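Long-range contact in halohydrin dehalogenase (Rhizobium radiobacter, PDB 4IY1), which probably catalyses the reversible closure of halohydrins to epoxides with release of halide, using a short-chain dehydrogenase/reductase fold without nicotinamide redox chemistry: residues Y97-F109 with T144-A156. The protein carries 37 engineered substitutions. Sequence-based numbering, arbitrary orientation.
Engineered in segment 97-109: D99 (natural residue Gly), M100 (natural residue Ala), K107 (natural residue Arg). Engineered in segment 144-156: A146 (natural residue Thr), S153 (natural residue Cys), A154 (natural residue Thr).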
# COMPACT_ATOMS: atom_id res chain seq x y z
N TYR B 97 -11.50 -16.51 16.71
CA TYR B 97 -10.44 -15.62 16.23
C TYR B 97 -9.08 -16.05 16.80
O TYR B 97 -8.12 -16.16 16.05
CB TYR B 97 -10.76 -14.16 16.54
CG TYR B 97 -9.80 -13.13 15.91
CD1 TYR B 97 -9.31 -13.29 14.61
CD2 TYR B 97 -9.46 -11.98 16.60
CE1 TYR B 97 -8.50 -12.31 14.01
CE2 TYR B 97 -8.68 -10.99 16.02
CZ TYR B 97 -8.20 -11.16 14.73
OH TYR B 97 -7.38 -10.17 14.20
N ARG B 98 -9.07 -16.48 18.07
CA ARG B 98 -7.82 -16.98 18.69
C ARG B 98 -7.26 -18.18 17.93
O ARG B 98 -6.09 -18.18 17.58
CB ARG B 98 -8.01 -17.35 20.17
CG ARG B 98 -8.08 -16.17 21.13
CD ARG B 98 -7.96 -16.58 22.62
NE ARG B 98 -8.24 -15.44 23.50
CZ ARG B 98 -9.44 -15.15 24.00
NH1 ARG B 98 -10.46 -15.97 23.82
NH2 ARG B 98 -9.64 -14.00 24.63
N ASP B 99 -8.13 -19.12 17.57
CA ASP B 99 -7.69 -20.28 16.78
C ASP B 99 -7.20 -19.88 15.38
O ASP B 99 -6.27 -20.48 14.85
CB ASP B 99 -8.82 -21.33 16.64
CG ASP B 99 -9.22 -21.95 17.98
OD1 ASP B 99 -8.44 -21.88 18.96
OD2 ASP B 99 -10.36 -22.46 18.05
N MET B 100 -7.92 -18.98 14.72
CA MET B 100 -7.48 -18.41 13.44
C MET B 100 -6.07 -17.80 13.57
O MET B 100 -5.14 -18.20 12.87
CB MET B 100 -8.50 -17.36 12.95
CG MET B 100 -8.36 -16.89 11.50
SD MET B 100 -8.65 -18.18 10.30
CE MET B 100 -10.44 -18.05 10.17
N VAL B 101 -5.89 -16.92 14.53
CA VAL B 101 -4.58 -16.28 14.72
C VAL B 101 -3.52 -17.35 15.08
O VAL B 101 -2.41 -17.39 14.53
CB VAL B 101 -4.68 -15.16 15.77
CG1 VAL B 101 -3.30 -14.63 16.13
CG2 VAL B 101 -5.56 -14.02 15.24
N GLU B 102 -3.91 -18.30 15.93
CA GLU B 102 -3.03 -19.40 16.24
C GLU B 102 -2.52 -20.10 14.97
O GLU B 102 -1.31 -20.22 14.76
CB GLU B 102 -3.69 -20.39 17.22
CG GLU B 102 -2.69 -21.39 17.80
CD GLU B 102 -1.66 -20.73 18.71
OE1 GLU B 102 -1.99 -19.70 19.35
OE2 GLU B 102 -0.51 -21.22 18.79
N ALA B 103 -3.44 -20.47 14.06
CA ALA B 103 -3.04 -21.23 12.84
C ALA B 103 -2.26 -20.37 11.83
O ALA B 103 -1.32 -20.85 11.19
CB ALA B 103 -4.27 -21.89 12.16
N LEU B 104 -2.67 -19.10 11.65
CA LEU B 104 -2.17 -18.34 10.49
C LEU B 104 -1.03 -17.39 10.86
O LEU B 104 -0.29 -16.96 9.99
CB LEU B 104 -3.30 -17.55 9.82
CG LEU B 104 -4.41 -18.44 9.24
CD1 LEU B 104 -5.44 -17.61 8.49
CD2 LEU B 104 -3.81 -19.53 8.34
N GLN B 105 -0.90 -17.09 12.14
CA GLN B 105 -0.04 -15.98 12.58
C GLN B 105 0.96 -16.42 13.62
O GLN B 105 2.17 -16.19 13.46
CB GLN B 105 -0.90 -14.85 13.13
CG GLN B 105 -0.43 -13.47 12.78
CD GLN B 105 -1.33 -12.41 13.41
OE1 GLN B 105 -2.54 -12.50 13.33
NE2 GLN B 105 -0.72 -11.40 14.05
N ILE B 106 0.48 -17.05 14.69
CA ILE B 106 1.42 -17.58 15.74
C ILE B 106 2.32 -18.66 15.15
O ILE B 106 3.53 -18.75 15.45
CB ILE B 106 0.67 -18.15 16.96
CG1 ILE B 106 -0.38 -17.16 17.50
CG2 ILE B 106 1.64 -18.59 18.02
CD1 ILE B 106 0.16 -15.81 17.93
N LYS B 107 1.76 -19.43 14.22
CA LYS B 107 2.49 -20.57 13.65
C LYS B 107 3.72 -20.12 12.89
O LYS B 107 4.82 -20.61 13.15
CB LYS B 107 1.54 -21.44 12.78
CG LYS B 107 2.22 -22.61 12.07
CD LYS B 107 2.68 -23.68 13.06
CE LYS B 107 1.50 -24.35 13.76
NZ LYS B 107 2.00 -25.11 14.92
N PRO B 108 3.57 -19.16 11.94
CA PRO B 108 4.79 -18.77 11.24
C PRO B 108 5.83 -18.12 12.17
O PRO B 108 7.03 -18.22 11.92
CB PRO B 108 4.28 -17.75 10.17
CG PRO B 108 2.83 -17.56 10.44
CD PRO B 108 2.38 -18.79 11.18
N PHE B 109 5.35 -17.32 13.12
CA PHE B 109 6.27 -16.69 14.09
C PHE B 109 7.07 -17.76 14.81
O PHE B 109 8.29 -17.68 14.89
CB PHE B 109 5.49 -15.86 15.09
CG PHE B 109 6.35 -15.27 16.20
CD1 PHE B 109 6.57 -15.97 17.37
CD2 PHE B 109 6.91 -14.01 16.07
CE1 PHE B 109 7.43 -15.48 18.36
CE2 PHE B 109 7.67 -13.46 17.09
CZ PHE B 109 7.97 -14.21 18.21
N THR B 144 -11.86 -12.38 10.25
CA THR B 144 -10.83 -13.04 11.04
C THR B 144 -9.70 -13.53 10.15
O THR B 144 -8.52 -13.36 10.48
CB THR B 144 -11.40 -14.26 11.82
OG1 THR B 144 -12.04 -15.14 10.90
CG2 THR B 144 -12.41 -13.82 12.88
N TYR B 145 -10.05 -14.15 9.02
CA TYR B 145 -9.06 -14.67 8.09
C TYR B 145 -8.20 -13.56 7.46
O TYR B 145 -6.99 -13.69 7.35
CB TYR B 145 -9.75 -15.46 6.98
CG TYR B 145 -8.77 -16.15 6.05
CD1 TYR B 145 -8.44 -15.59 4.84
CD2 TYR B 145 -8.22 -17.37 6.38
CE1 TYR B 145 -7.60 -16.25 3.94
CE2 TYR B 145 -7.37 -18.03 5.52
CZ TYR B 145 -7.09 -17.49 4.28
OH TYR B 145 -6.16 -18.11 3.47
N ALA B 146 -8.83 -12.48 7.01
CA ALA B 146 -8.11 -11.44 6.27
C ALA B 146 -7.08 -10.86 7.22
O ALA B 146 -5.95 -10.56 6.83
CB ALA B 146 -9.09 -10.35 5.81
N SER B 147 -7.51 -10.63 8.46
CA SER B 147 -6.68 -9.91 9.42
C SER B 147 -5.51 -10.72 9.95
O SER B 147 -4.39 -10.22 10.00
CB SER B 147 -7.53 -9.31 10.54
OG SER B 147 -7.74 -10.23 11.57
N ALA B 148 -5.71 -12.01 10.20
CA ALA B 148 -4.60 -12.90 10.55
C ALA B 148 -3.59 -13.08 9.45
O ALA B 148 -2.35 -13.10 9.68
CB ALA B 148 -5.11 -14.26 11.04
N ARG B 149 -4.07 -13.11 8.20
CA ARG B 149 -3.13 -13.20 7.10
C ARG B 149 -2.32 -11.91 6.97
O ARG B 149 -1.20 -11.93 6.49
CB ARG B 149 -3.86 -13.52 5.76
CG ARG B 149 -4.50 -14.91 5.70
CD ARG B 149 -3.43 -16.01 5.61
NE ARG B 149 -3.99 -17.30 5.20
CZ ARG B 149 -3.27 -18.40 5.00
NH1 ARG B 149 -2.00 -18.44 5.38
NH2 ARG B 149 -3.84 -19.49 4.47
N ALA B 150 -2.96 -10.77 7.22
CA ALA B 150 -2.27 -9.45 7.13
C ALA B 150 -1.21 -9.36 8.25
O ALA B 150 -0.07 -8.90 8.04
CB ALA B 150 -3.28 -8.33 7.30
N GLY B 151 -1.55 -9.93 9.40
CA GLY B 151 -0.59 -10.13 10.50
C GLY B 151 0.65 -10.88 10.05
O GLY B 151 1.78 -10.44 10.30
N ALA B 152 0.45 -11.94 9.28
CA ALA B 152 1.59 -12.80 8.89
C ALA B 152 2.44 -12.17 7.81
O ALA B 152 3.68 -12.27 7.85
CB ALA B 152 1.10 -14.16 8.46
N SER B 153 1.81 -11.46 6.87
CA SER B 153 2.57 -10.70 5.87
C SER B 153 3.41 -9.59 6.49
O SER B 153 4.51 -9.33 6.02
CB SER B 153 1.67 -10.11 4.79
OG SER B 153 0.92 -11.11 4.14
N ALA B 154 2.80 -8.82 7.40
CA ALA B 154 3.49 -7.75 8.13
C ALA B 154 4.62 -8.32 8.99
O ALA B 154 5.71 -7.73 9.12
CB ALA B 154 2.48 -7.01 9.02
N LEU B 155 4.41 -9.51 9.55
CA LEU B 155 5.48 -10.17 10.30
C LEU B 155 6.67 -10.49 9.41
O LEU B 155 7.85 -10.25 9.77
CB LEU B 155 4.96 -11.42 11.01
CG LEU B 155 6.04 -12.26 11.71
CD1 LEU B 155 6.61 -11.44 12.87
CD2 LEU B 155 5.45 -13.57 12.19
N ALA B 156 6.38 -10.88 8.18
CA ALA B 156 7.45 -11.16 7.23
C ALA B 156 8.23 -9.90 6.90
O ALA B 156 9.45 -9.93 6.70
CB ALA B 156 6.89 -11.78 5.94
O HOH W 1 -0.30 -16.89 7.24
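L104 CD2 sits over the centre of one face of the R149 guanidinium, 3.6 Å from R149 CZ, while the edge of that plane meets CE1 of Y145. L104's other methyl, CD1, approaches the Y145 ring obliquely, 3.5 Å from Y145 CD2. One face of this ring carries R149 CG, offset toward the rim; its edge takes the sulfur of M100, an engineered residue, in a Met-aromatic contact. R149 bends at chi2 (-71°), turning its guanidinium back alongside Y145, where NH2 donates to Y145 OH (2.9 Å) and NE adds a weaker bond. NH2 also reaches D80 O, and NH1 donates to a water that bonds L104 O. An alanine in place of R149 takes away both of these donors to Y145 OH, so the ring would probably be freer to shift and L104 CD2 would lose the flat group beneath it. The Y-x-x-x-R spacing matches the Tyr-x-x-x-Lys motif of the superfamily, with arginine for lysine as in other halohydrin dehalogenases.

At the Y97 ring, V101 CG2 lies over one face, toward the rim, and S147 OG comes in at the edge, hydrogen-bonded to Y97 OH at 2.7 Å. With chi1 at -172° the Y97 ring swings out opposite the backbone nitrogen and along T144, whose CG2 lies 3.6 Å from Y97 CD1. Between these aromatic sites A148 CB fits as a knob among M100, V101, L104 and Q105. Further along, F109 CB packs on L155 CD2 at 3.7 Å.

The two segments, on helices 94-122 and 143-163 of the Rossmann-type fold, run nearly parallel (9°), their axes 8.1 Å apart at closest approach. P108 and L155 rest on F129 of strand 126-130, while Q105 OE1 and Y97 OH both bond to Q105 NE2 of the second subunit, whose matching helices complete a four-helix bundle.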